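Local coordinates for histidine kinase (Synechocystis sp., PDB 5DFY), which binds phycocyanobilin in this GAF domain and, as a whole protein, probably transfers a phosphoryl group from ATP to a histidine in two-component signalling, at residues A[91-96]-A[169-174]; A[116-119]-A[124-127]; A[129-134]-A[142-147]. All blocks are in the same frame, centred on the assembly; numbering follows the deposited sequence.

Interaction 1 (A[91-96]-A[169-174]); sequences QMWEPL and YQNGAP. With CYC (phycocyanobilin), chain B.
Trp93, in the irregular 91-96 segment, and Asn171, just past strand 161-170, have the nearest CA atoms of the two segments, 8.1 Å apart, a gap that side chains must bridge. Asn171 CB lies over the six-membered ring of Trp93, 3.5 Å from the centroid and only 4° off the ring normal, a CH-pi contact almost straight onto the face. The amide then runs back across the indole, and Asn171 ND2 rests 3.7 Å from Trp93 CD2, over the fusion with the five-membered ring. The short side chain of asparagine suits this, setting CB on the ring while the amide reaches along it. Amide and indole planes stand 55° apart, so they are neither stacked flat nor perpendicular. In Trp93, CG sits beside the backbone N and anti to the carbonyl carbon (chi1 -46°), which swings the indole toward Asn171. On the opposite face Met92 CG lies near the rim, by NE1, so the indole has an aliphatic carbon on each side, though over different parts. A broad flat side chain suits a place where one residue spans the distance. Gly172 suits its place for the reverse reason: its N is 3.8 Å from Trp93 CH2, and a beta carbon here would crowd that ring atom.

Two residues before Asn171, Tyr169 turns to the chromophore instead, giving a 2.6 Å hydrogen bond from its OH to the phycocyanobilin carbonyl oxygen OB, which lies in the plane of the phenol ring at its edge. Asp69 accepts from Asn171 N. The contact therefore fastens the connection between strand 82-89 and helix 109-113 to the end of central strand 161-170 of the GAF-domain sheet, with Arg70 of adjacent strand 70-76 touching Asn171 and Glu147, beyond helix 137-145, touching Trp93.

Interaction 2 (A[116-119]-A[124-127]); sequences GGRY and SLAV. With CYC (phycocyanobilin), chain B.
Arg118 reaches from the 3-10 segment that begins at 118 toward Ser124, just before edge strand 125-127, and Leu125, its first residue, and on its way grips a propionate of phycocyanobilin. Arg118 CB is 3.7 Å from the carboxylate oxygen O2A. CG keeps close to the same oxygen and also lies over the centre of the Tyr119 ring, 3.9 Å above its plane. CD passes beside the carbonyl oxygen of Ser124. The chain bends at chi3 (66°), which brings NE round to the propionate, and NE donates to O1A at 2.8 Å. CZ carries the flat group past Leu125, whose CD1 sits over one guanidinium face. At the tip the two terminal nitrogens diverge: NH1 donates to Ser124 O at 3.2 Å, with the donor tilted 32° from the carbonyl plane, whereas NH2 makes a weak bond back to O1A. Arg118 N gives O2A a nearly straight backbone bond (174°).

Gly117 suits its place because a beta carbon would clash with O2A. Leu125, its CG anti to the backbone N, offers CD2 to the propionate carbon CAA and CB to Tyr119 OH. That hydroxyl, 3.3 Å from the chromophore methyl CMA, is hydrogen-bonded to Thr153 O on the neighbouring strand 150-158, and the phenol edge walls the pocket.

Arginine fits here because one planar cation can serve an anion and a backbone carbonyl along different parts of its edge while presenting a face to leucine. Both propionate oxygens are held by the same residue, and the positive charge would be expected to favour the ionised carboxylate; the bond to Ser124 O and the cover of Leu125 probably limit how far the guanidinium can turn from it.

Interaction 3 (A[129-134]-A[142-147]); sequences DVETAG and NLRRFE. With CYC (phycocyanobilin), chain B.
Glu131 and Arg144 form a bidentate salt bridge between the Asx turn of Asp129 and the C-terminal end of helix 137-145, which closes in a Schellman motif with Glu147 at positive phi. Arg144 NH2 donates to Glu131 OE1 at 2.8 Å and NE to OE2 at 2.9 Å, each carboxylate oxygen accepting on its syn lone pair, with the two planes only 15° apart. Glu131 reaches this grip by bending at chi2 (-64°), while Arg144 runs extended to NE. Beside the ion pair, Leu143 CD1 meets Val130 CG1 in a buried apolar contact.

Asp129 OD1 accepts from Glu131 N and is also salt-bridged to Arg149. Glu147 N is satisfied by Arg144 O and Ile148 N by Leu143 O. Asn142 OD1 takes a bond from Arg145 NH1, which stands above the carbonyl plane rather than on a lone pair and also donates to Leu105 O, while ND2 serves the chromophore. With an alanine instead, the phycocyanobilin oxygen OC is likely to lose this donor and Arg145 NH1 one of its acceptors. Asparagine, donor and acceptor at once, suits the place: Asn142 ND2 reaches OC at 2.7 Å, with an N-H...O angle of 165°.

How the interactions relate
All three contacts belong to one GAF domain and each has a residue hydrogen-bonded to phycocyanobilin, at different points: the OB carbonyl in interaction 1, a propionate in interaction 2, the OC carbonyl in interaction 3. Interactions 1 and 2 reach the same sheet, through central strand 161-170 and edge strand 125-127 respectively. Interaction 3 pairs a turn with a helix end and touches both others, Glu147 packing on Trp93 and Asn171, Ala133 on Val127. All are partly buried, but the chemistry shifts: interaction 1 rests on an aromatic face, interaction 2 on an arginine held against a chromophore propionate, probably ionised, and interaction 3 divides into a surface ion pair and a buried aliphatic contact.

Interaction 1 (A[91-96]-A[169-174])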
loop_
_atom_site.group_PDB
_atom_site.type_symbol
_atom_site.label_atom_id
_atom_site.label_comp_id
_atom_site.label_asym_id
_atom_site.label_seq_id
_atom_site.Cartn_x
_atom_site.Cartn_y
_atom_site.Cartn_z
ATOM N N GLN A 91 -24.299 20.832 9.411
ATOM C CA GLN A 91 -25.505 21.342 8.761
ATOM C C GLN A 91 -25.554 22.872 8.631
ATOM O O GLN A 91 -26.265 23.398 7.750
ATOM C CB GLN A 91 -26.753 20.874 9.500
ATOM C CG GLN A 91 -26.935 21.498 10.841
ATOM C CD GLN A 91 -28.155 20.929 11.550
ATOM O OE1 GLN A 91 -29.273 21.010 11.043
ATOM N NE2 GLN A 91 -27.935 20.337 12.707
ATOM N N MET A 92 -24.826 23.584 9.486
ATOM C CA MET A 92 -24.904 25.047 9.485
ATOM C C MET A 92 -24.190 25.716 8.311
ATOM O O MET A 92 -24.334 26.928 8.102
ATOM C CB MET A 92 -24.349 25.637 10.798
ATOM C CG MET A 92 -22.877 25.420 11.003
ATOM S SD MET A 92 -22.225 26.033 12.576
ATOM C CE MET A 92 -22.205 27.802 12.276
ATOM N N TRP A 93 -23.415 24.948 7.537
ATOM C CA TRP A 93 -22.670 25.485 6.405
ATOM C C TRP A 93 -23.256 25.067 5.080
ATOM O O TRP A 93 -23.744 23.942 4.940
ATOM C CB TRP A 93 -21.210 25.014 6.449
ATOM C CG TRP A 93 -20.584 25.144 7.780
ATOM C CD1 TRP A 93 -20.360 24.130 8.660
ATOM C CD2 TRP A 93 -20.139 26.345 8.429
ATOM N NE1 TRP A 93 -19.792 24.616 9.809
ATOM C CE2 TRP A 93 -19.628 25.969 9.687
ATOM C CE3 TRP A 93 -20.103 27.703 8.065
ATOM C CZ2 TRP A 93 -19.104 26.890 10.578
ATOM C CZ3 TRP A 93 -19.576 28.609 8.953
ATOM C CH2 TRP A 93 -19.098 28.203 10.201
ATOM N N GLU A 94 -23.174 25.947 4.094
ATOM C CA GLU A 94 -23.562 25.580 2.732
ATOM C C GLU A 94 -22.668 24.430 2.255
ATOM O O GLU A 94 -21.448 24.526 2.340
ATOM C CB GLU A 94 -23.460 26.785 1.793
ATOM C CG GLU A 94 -23.758 26.399 0.340
ATOM C CD GLU A 94 -23.969 27.571 -0.628
ATOM O OE1 GLU A 94 -24.165 28.709 -0.186
ATOM O OE2 GLU A 94 -23.916 27.315 -1.844
ATOM N N PRO A 95 -23.276 23.345 1.762
ATOM C CA PRO A 95 -22.436 22.234 1.288
ATOM C C PRO A 95 -21.838 22.530 -0.064
ATOM O O PRO A 95 -22.400 23.340 -0.819
ATOM C CB PRO A 95 -23.414 21.067 1.205
ATOM C CG PRO A 95 -24.736 21.727 0.898
ATOM C CD PRO A 95 -24.705 23.047 1.640
ATOM N N LEU A 96 -20.695 21.911 -0.369
ATOM C CA LEU A 96 -20.133 22.009 -1.713
ATOM C C LEU A 96 -20.828 21.047 -2.650
ATOM O O LEU A 96 -20.934 21.337 -3.846
ATOM C CB LEU A 96 -18.633 21.723 -1.710
ATOM C CG LEU A 96 -17.764 22.626 -0.844
ATOM C CD1 LEU A 96 -16.299 22.338 -1.127
ATOM C CD2 LEU A 96 -18.079 24.093 -1.038
ATOM N N TYR A 169 -11.253 21.196 7.497
ATOM C CA TYR A 169 -11.441 22.640 7.320
ATOM C C TYR A 169 -12.221 23.246 8.456
ATOM O O TYR A 169 -13.182 22.658 8.942
ATOM C CB TYR A 169 -12.171 22.927 6.007
ATOM C CG TYR A 169 -11.497 22.255 4.837
ATOM C CD1 TYR A 169 -10.412 22.844 4.215
ATOM C CD2 TYR A 169 -11.905 21.008 4.403
ATOM C CE1 TYR A 169 -9.764 22.213 3.154
ATOM C CE2 TYR A 169 -11.278 20.377 3.351
ATOM C CZ TYR A 169 -10.210 20.989 2.730
ATOM O OH TYR A 169 -9.587 20.329 1.694
ATOM N N GLN A 170 -11.776 24.428 8.880
ATOM C CA GLN A 170 -12.544 25.273 9.786
ATOM C C GLN A 170 -13.070 26.420 8.960
ATOM O O GLN A 170 -12.323 27.040 8.220
ATOM C CB GLN A 170 -11.683 25.774 10.955
ATOM C CG GLN A 170 -12.430 25.891 12.272
ATOM C CD GLN A 170 -12.736 24.542 12.901
ATOM O OE1 GLN A 170 -12.205 23.518 12.483
ATOM N NE2 GLN A 170 -13.585 24.535 13.909
ATOM N N ASN A 171 -14.357 26.710 9.115
ATOM C CA ASN A 171 -15.058 27.630 8.223
ATOM C C ASN A 171 -15.284 29.030 8.760
ATOM O O ASN A 171 -15.368 29.972 7.975
ATOM C CB ASN A 171 -16.419 27.068 7.868
ATOM C CG ASN A 171 -16.353 25.953 6.869
ATOM O OD1 ASN A 171 -15.369 25.212 6.808
ATOM N ND2 ASN A 171 -17.389 25.833 6.062
ATOM N N GLY A 172 -15.393 29.151 10.074
ATOM C CA GLY A 172 -15.844 30.395 10.684
ATOM C C GLY A 172 -14.907 31.091 11.636
ATOM O O GLY A 172 -15.280 32.107 12.234
ATOM N N ALA A 173 -13.701 30.562 11.797
ATOM C CA ALA A 173 -12.701 31.134 12.689
ATOM C C ALA A 173 -11.357 30.510 12.360
ATOM O O ALA A 173 -11.295 29.403 11.815
ATOM C CB ALA A 173 -13.044 30.874 14.129
ATOM N N PRO A 174 -10.271 31.200 12.707
ATOM C CA PRO A 174 -8.966 30.561 12.564
ATOM C C PRO A 174 -8.825 29.436 13.567
ATOM O O PRO A 174 -9.592 29.329 14.531
ATOM C CB PRO A 174 -7.976 31.699 12.810
ATOM C CG PRO A 174 -8.736 32.753 13.511
ATOM C CD PRO A 174 -10.176 32.598 13.169
HETATM C CHA CYC B . -0.870 25.681 -3.253
HETATM N NA CYC B . -3.134 24.547 -3.448
HETATM C C1A CYC B . -1.787 24.766 -2.904
HETATM C C2A CYC B . -1.599 23.748 -1.816
HETATM C C3A CYC B . -2.796 22.947 -1.708
HETATM C C4A CYC B . -3.748 23.452 -2.711
HETATM C CMA CYC B . -2.983 21.809 -0.739
HETATM C CAA CYC B . -0.308 23.573 -1.037
HETATM C CBA CYC B . 0.539 22.721 -2.008
HETATM C CGA CYC B . 1.975 22.422 -1.581
HETATM O O1A CYC B . 2.484 23.081 -0.648
HETATM O O2A CYC B . 2.677 21.532 -2.176
HETATM C CHB CYC B . -5.104 22.966 -3.088
HETATM N NB CYC B . -5.967 22.467 -0.785
HETATM C C1B CYC B . -5.933 22.341 -2.269
HETATM C C2B CYC B . -7.004 21.425 -2.679
HETATM C C3B CYC B . -7.690 20.995 -1.536
HETATM C C4B CYC B . -7.104 21.631 -0.335
HETATM C CMB CYC B . -7.272 21.050 -4.121
HETATM C CAB CYC B . -8.872 20.034 -1.495
HETATM C CBB CYC B . -8.464 18.732 -0.822
HETATM O OB CYC B . -7.417 21.519 0.826
HETATM N NC CYC B . -4.799 27.514 -6.624
HETATM C C1C CYC B . -5.930 27.809 -7.030
HETATM C C2C CYC B . -5.797 28.964 -8.296
HETATM C C3C CYC B . -4.580 28.824 -8.749
HETATM C C4C CYC B . -3.758 28.312 -7.453
HETATM C CMC CYC B . -6.965 28.782 -9.331
HETATM C CAC CYC B . -3.853 30.127 -9.400
HETATM C CBC CYC B . -4.465 30.390 -10.757
HETATM O OC CYC B . -6.989 27.372 -6.625
HETATM C CHD CYC B . -2.441 28.458 -7.251
HETATM N ND CYC B . -2.082 26.825 -5.289
HETATM C C1D CYC B . -1.708 27.871 -6.088
HETATM C C2D CYC B . -0.503 28.355 -5.667
HETATM C C3D CYC B . -0.108 27.605 -4.608
HETATM C C4D CYC B . -1.094 26.650 -4.377
HETATM C CMD CYC B . 0.219 29.518 -6.334
HETATM C CAD CYC B . 1.168 27.771 -3.822
HETATM C CBD CYC B . 0.912 28.535 -2.539
HETATM C CGD CYC B . 0.507 29.963 -2.863
HETATM O O1D CYC B . -0.673 30.363 -2.676
HETATM O O2D CYC B . 1.349 30.776 -3.335
#

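Interaction 2 (A[116-119]-A[124-127])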
loop_
_atom_site.group_PDB
_atom_site.type_symbol
_atom_site.label_atom_id
_atom_site.label_comp_id
_atom_site.label_asym_id
_atom_site.label_seq_id
_atom_site.Cartn_x
_atom_site.Cartn_y
_atom_site.Cartn_z
ATOM N N GLY A 116 1.380 17.071 -7.719
ATOM C CA GLY A 116 1.040 16.739 -6.345
ATOM C C GLY A 116 1.819 17.510 -5.297
ATOM O O GLY A 116 1.500 17.453 -4.113
ATOM N N GLY A 117 2.862 18.222 -5.709
ATOM C CA GLY A 117 3.605 19.060 -4.782
ATOM C C GLY A 117 4.214 18.307 -3.614
ATOM O O GLY A 117 4.768 17.212 -3.778
ATOM N N ARG A 118 4.103 18.895 -2.421
ATOM C CA ARG A 118 4.750 18.336 -1.233
ATOM C C ARG A 118 4.178 16.973 -0.882
ATOM O O ARG A 118 4.807 16.186 -0.191
ATOM C CB ARG A 118 4.604 19.279 -0.037
ATOM C CG ARG A 118 3.183 19.337 0.547
ATOM C CD ARG A 118 3.167 20.171 1.809
ATOM N NE ARG A 118 3.464 21.568 1.507
ATOM C CZ ARG A 118 3.841 22.462 2.411
ATOM N NH1 ARG A 118 3.972 22.115 3.686
ATOM N NH2 ARG A 118 4.093 23.708 2.030
ATOM N N TYR A 119 2.975 16.701 -1.377
ATOM C CA TYR A 119 2.260 15.497 -1.025
ATOM C C TYR A 119 2.936 14.255 -1.613
ATOM O O TYR A 119 2.820 13.163 -1.058
ATOM C CB TYR A 119 0.807 15.633 -1.480
ATOM C CG TYR A 119 0.140 16.756 -0.726
ATOM C CD1 TYR A 119 -0.187 16.596 0.598
ATOM C CD2 TYR A 119 -0.131 17.976 -1.322
ATOM C CE1 TYR A 119 -0.752 17.604 1.330
ATOM C CE2 TYR A 119 -0.708 19.011 -0.582
ATOM C CZ TYR A 119 -1.020 18.800 0.739
ATOM O OH TYR A 119 -1.610 19.783 1.511
ATOM N N SER A 124 2.368 17.054 4.859
ATOM C CA SER A 124 1.083 17.732 4.956
ATOM C C SER A 124 1.263 19.241 5.054
ATOM O O SER A 124 2.376 19.740 5.164
ATOM C CB SER A 124 0.283 17.183 6.128
ATOM O OG SER A 124 0.961 17.271 7.346
ATOM N N LEU A 125 0.156 19.958 4.947
ATOM C CA LEU A 125 0.145 21.403 5.118
ATOM C C LEU A 125 -0.993 21.760 6.068
ATOM O O LEU A 125 -2.160 21.401 5.834
ATOM C CB LEU A 125 -0.004 22.127 3.792
ATOM C CG LEU A 125 -0.107 23.659 3.873
ATOM C CD1 LEU A 125 1.106 24.255 4.565
ATOM C CD2 LEU A 125 -0.284 24.257 2.490
ATOM N N ALA A 126 -0.629 22.452 7.136
ATOM C CA ALA A 126 -1.563 22.946 8.135
ATOM C C ALA A 126 -1.477 24.460 8.159
ATOM O O ALA A 126 -0.406 25.030 8.362
ATOM C CB ALA A 126 -1.251 22.378 9.512
ATOM N N VAL A 127 -2.615 25.103 7.962
ATOM C CA VAL A 127 -2.694 26.564 7.894
ATOM C C VAL A 127 -3.792 27.017 8.843
ATOM O O VAL A 127 -4.959 26.636 8.697
ATOM C CB VAL A 127 -2.966 27.039 6.463
ATOM C CG1 VAL A 127 -3.322 28.530 6.427
ATOM C CG2 VAL A 127 -1.757 26.758 5.586
HETATM C CHA CYC B . -0.870 25.681 -3.253
HETATM N NA CYC B . -3.134 24.547 -3.448
HETATM C C1A CYC B . -1.787 24.766 -2.904
HETATM C C2A CYC B . -1.599 23.748 -1.816
HETATM C C3A CYC B . -2.796 22.947 -1.708
HETATM C C4A CYC B . -3.748 23.452 -2.711
HETATM C CMA CYC B . -2.983 21.809 -0.739
HETATM C CAA CYC B . -0.308 23.573 -1.037
HETATM C CBA CYC B . 0.539 22.721 -2.008
HETATM C CGA CYC B . 1.975 22.422 -1.581
HETATM O O1A CYC B . 2.484 23.081 -0.648
HETATM O O2A CYC B . 2.677 21.532 -2.176
HETATM C CHB CYC B . -5.104 22.966 -3.088
HETATM N NB CYC B . -5.967 22.467 -0.785
HETATM C C1B CYC B . -5.933 22.341 -2.269
HETATM C C2B CYC B . -7.004 21.425 -2.679
HETATM C C3B CYC B . -7.690 20.995 -1.536
HETATM C C4B CYC B . -7.104 21.631 -0.335
HETATM C CMB CYC B . -7.272 21.050 -4.121
HETATM C CAB CYC B . -8.872 20.034 -1.495
HETATM C CBB CYC B . -8.464 18.732 -0.822
HETATM O OB CYC B . -7.417 21.519 0.826
HETATM N NC CYC B . -4.799 27.514 -6.624
HETATM C C1C CYC B . -5.930 27.809 -7.030
HETATM C C2C CYC B . -5.797 28.964 -8.296
HETATM C C3C CYC B . -4.580 28.824 -8.749
HETATM C C4C CYC B . -3.758 28.312 -7.453
HETATM C CMC CYC B . -6.965 28.782 -9.331
HETATM C CAC CYC B . -3.853 30.127 -9.400
HETATM C CBC CYC B . -4.465 30.390 -10.757
HETATM O OC CYC B . -6.989 27.372 -6.625
HETATM C CHD CYC B . -2.441 28.458 -7.251
HETATM N ND CYC B . -2.082 26.825 -5.289
HETATM C C1D CYC B . -1.708 27.871 -6.088
HETATM C C2D CYC B . -0.503 28.355 -5.667
HETATM C C3D CYC B . -0.108 27.605 -4.608
HETATM C C4D CYC B . -1.094 26.650 -4.377
HETATM C CMD CYC B . 0.219 29.518 -6.334
HETATM C CAD CYC B . 1.168 27.771 -3.822
HETATM C CBD CYC B . 0.912 28.535 -2.539
HETATM C CGD CYC B . 0.507 29.963 -2.863
HETATM O O1D CYC B . -0.673 30.363 -2.676
HETATM O O2D CYC B . 1.349 30.776 -3.335
#

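Interaction 3 (A[129-134]-A[142-147])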
loop_
_atom_site.group_PDB
_atom_site.type_symbol
_atom_site.label_atom_id
_atom_site.label_comp_id
_atom_site.label_asym_id
_atom_site.label_seq_id
_atom_site.Cartn_x
_atom_site.Cartn_y
_atom_site.Cartn_z
ATOM N N ASP A 129 -4.799 30.237 9.538
ATOM C CA ASP A 129 -5.604 31.363 9.066
ATOM C C ASP A 129 -5.202 31.674 7.647
ATOM O O ASP A 129 -4.103 32.178 7.405
ATOM C CB ASP A 129 -5.412 32.589 9.964
ATOM C CG ASP A 129 -6.393 33.687 9.664
ATOM O OD1 ASP A 129 -6.975 33.700 8.566
ATOM O OD2 ASP A 129 -6.592 34.546 10.553
ATOM N N VAL A 130 -6.065 31.360 6.686
ATOM C CA VAL A 130 -5.711 31.554 5.299
ATOM C C VAL A 130 -5.440 33.031 5.006
ATOM O O VAL A 130 -4.748 33.345 4.053
ATOM C CB VAL A 130 -6.795 31.049 4.330
ATOM C CG1 VAL A 130 -7.016 29.530 4.507
ATOM C CG2 VAL A 130 -8.100 31.826 4.496
ATOM N N GLU A 131 -5.993 33.920 5.820
ATOM C CA GLU A 131 -5.878 35.348 5.544
ATOM C C GLU A 131 -4.485 35.876 5.862
ATOM O O GLU A 131 -4.089 36.924 5.344
ATOM C CB GLU A 131 -6.935 36.123 6.334
ATOM C CG GLU A 131 -8.362 35.844 5.849
ATOM C CD GLU A 131 -8.620 36.301 4.417
ATOM O OE1 GLU A 131 -7.951 37.250 3.953
ATOM O OE2 GLU A 131 -9.497 35.708 3.744
ATOM N N THR A 132 -3.741 35.155 6.693
ATOM C CA THR A 132 -2.405 35.592 7.088
ATOM C C THR A 132 -1.298 34.700 6.522
ATOM O O THR A 132 -0.139 34.795 6.938
ATOM C CB THR A 132 -2.274 35.635 8.617
ATOM O OG1 THR A 132 -2.309 34.305 9.152
ATOM C CG2 THR A 132 -3.385 36.453 9.228
ATOM N N ALA A 133 -1.639 33.853 5.558
ATOM C CA ALA A 133 -0.715 32.813 5.112
ATOM C C ALA A 133 0.178 33.261 3.963
ATOM O O ALA A 133 1.110 32.552 3.590
ATOM C CB ALA A 133 -1.494 31.564 4.703
ATOM N N GLY A 134 -0.116 34.423 3.391
ATOM C CA GLY A 134 0.665 34.939 2.279
ATOM C C GLY A 134 0.458 34.175 0.984
ATOM O O GLY A 134 1.378 34.016 0.181
ATOM N N ASN A 142 -10.048 30.934 -4.012
ATOM C CA ASN A 142 -10.731 29.657 -3.956
ATOM C C ASN A 142 -10.959 29.221 -2.519
ATOM O O ASN A 142 -11.984 28.629 -2.221
ATOM C CB ASN A 142 -9.957 28.588 -4.727
ATOM C CG ASN A 142 -10.484 28.403 -6.138
ATOM O OD1 ASN A 142 -11.634 28.734 -6.432
ATOM N ND2 ASN A 142 -9.651 27.870 -7.016
ATOM N N LEU A 143 -10.018 29.520 -1.629
ATOM C CA LEU A 143 -10.208 29.207 -0.216
ATOM C C LEU A 143 -11.441 29.939 0.311
ATOM O O LEU A 143 -12.297 29.334 0.957
ATOM C CB LEU A 143 -8.966 29.556 0.592
ATOM C CG LEU A 143 -7.750 28.658 0.277
ATOM C CD1 LEU A 143 -6.451 29.309 0.695
ATOM C CD2 LEU A 143 -7.904 27.309 0.984
ATOM N N ARG A 144 -11.541 31.233 0.027
ATOM C CA ARG A 144 -12.718 32.003 0.435
ATOM C C ARG A 144 -14.005 31.470 -0.178
ATOM O O ARG A 144 -15.036 31.367 0.494
ATOM C CB ARG A 144 -12.530 33.473 0.051
ATOM C CG ARG A 144 -11.445 34.149 0.815
ATOM C CD ARG A 144 -11.147 35.489 0.173
ATOM N NE ARG A 144 -10.348 36.321 1.047
ATOM C CZ ARG A 144 -9.886 37.516 0.703
ATOM N NH1 ARG A 144 -10.134 37.997 -0.503
ATOM N NH2 ARG A 144 -9.166 38.216 1.563
ATOM N N ARG A 145 -13.948 31.113 -1.456
ATOM C CA ARG A 145 -15.107 30.595 -2.171
ATOM C C ARG A 145 -15.653 29.340 -1.495
ATOM O O ARG A 145 -16.867 29.125 -1.415
ATOM C CB ARG A 145 -14.712 30.315 -3.631
ATOM C CG ARG A 145 -15.707 29.593 -4.482
ATOM C CD ARG A 145 -15.055 29.299 -5.854
ATOM N NE ARG A 145 -15.781 28.279 -6.600
ATOM C CZ ARG A 145 -15.226 27.401 -7.435
ATOM N NH1 ARG A 145 -13.914 27.386 -7.645
ATOM N NH2 ARG A 145 -15.996 26.516 -8.052
ATOM N N PHE A 146 -14.743 28.506 -0.995
ATOM C CA PHE A 146 -15.130 27.274 -0.333
ATOM C C PHE A 146 -15.269 27.433 1.185
ATOM O O PHE A 146 -15.413 26.454 1.916
ATOM C CB PHE A 146 -14.121 26.185 -0.694
ATOM C CG PHE A 146 -14.133 25.841 -2.169
ATOM C CD1 PHE A 146 -15.332 25.710 -2.858
ATOM C CD2 PHE A 146 -12.963 25.676 -2.863
ATOM C CE1 PHE A 146 -15.339 25.415 -4.205
ATOM C CE2 PHE A 146 -12.974 25.386 -4.208
ATOM C CZ PHE A 146 -14.148 25.245 -4.870
ATOM N N GLU A 147 -15.303 28.673 1.652
ATOM C CA GLU A 147 -15.516 29.008 3.060
ATOM C C GLU A 147 -14.468 28.329 3.961
ATOM O O GLU A 147 -14.778 27.827 5.033
ATOM C CB GLU A 147 -16.946 28.653 3.512
ATOM C CG GLU A 147 -17.355 29.450 4.742
ATOM C CD GLU A 147 -18.822 29.320 5.119
ATOM O OE1 GLU A 147 -19.527 28.401 4.640
ATOM O OE2 GLU A 147 -19.289 30.154 5.919
HETATM C CHA CYC B . -0.870 25.681 -3.253
HETATM N NA CYC B . -3.134 24.547 -3.448
HETATM C C1A CYC B . -1.787 24.766 -2.904
HETATM C C2A CYC B . -1.599 23.748 -1.816
HETATM C C3A CYC B . -2.796 22.947 -1.708
HETATM C C4A CYC B . -3.748 23.452 -2.711
HETATM C CMA CYC B . -2.983 21.809 -0.739
HETATM C CAA CYC B . -0.308 23.573 -1.037
HETATM C CBA CYC B . 0.539 22.721 -2.008
HETATM C CGA CYC B . 1.975 22.422 -1.581
HETATM O O1A CYC B . 2.484 23.081 -0.648
HETATM O O2A CYC B . 2.677 21.532 -2.176
HETATM C CHB CYC B . -5.104 22.966 -3.088
HETATM N NB CYC B . -5.967 22.467 -0.785
HETATM C C1B CYC B . -5.933 22.341 -2.269
HETATM C C2B CYC B . -7.004 21.425 -2.679
HETATM C C3B CYC B . -7.690 20.995 -1.536
HETATM C C4B CYC B . -7.104 21.631 -0.335
HETATM C CMB CYC B . -7.272 21.050 -4.121
HETATM C CAB CYC B . -8.872 20.034 -1.495
HETATM C CBB CYC B . -8.464 18.732 -0.822
HETATM O OB CYC B . -7.417 21.519 0.826
HETATM N NC CYC B . -4.799 27.514 -6.624
HETATM C C1C CYC B . -5.930 27.809 -7.030
HETATM C C2C CYC B . -5.797 28.964 -8.296
HETATM C C3C CYC B . -4.580 28.824 -8.749
HETATM C C4C CYC B . -3.758 28.312 -7.453
HETATM C CMC CYC B . -6.965 28.782 -9.331
HETATM C CAC CYC B . -3.853 30.127 -9.400
HETATM C CBC CYC B . -4.465 30.390 -10.757
HETATM O OC CYC B . -6.989 27.372 -6.625
HETATM C CHD CYC B . -2.441 28.458 -7.251
HETATM N ND CYC B . -2.082 26.825 -5.289
HETATM C C1D CYC B . -1.708 27.871 -6.088
HETATM C C2D CYC B . -0.503 28.355 -5.667
HETATM C C3D CYC B . -0.108 27.605 -4.608
HETATM C C4D CYC B . -1.094 26.650 -4.377
HETATM C CMD CYC B . 0.219 29.518 -6.334
HETATM C CAD CYC B . 1.168 27.771 -3.822
HETATM C CBD CYC B . 0.912 28.535 -2.539
HETATM C CGD CYC B . 0.507 29.963 -2.863
HETATM O O1D CYC B . -0.673 30.363 -2.676
HETATM O O2D CYC B . 1.349 30.776 -3.335
#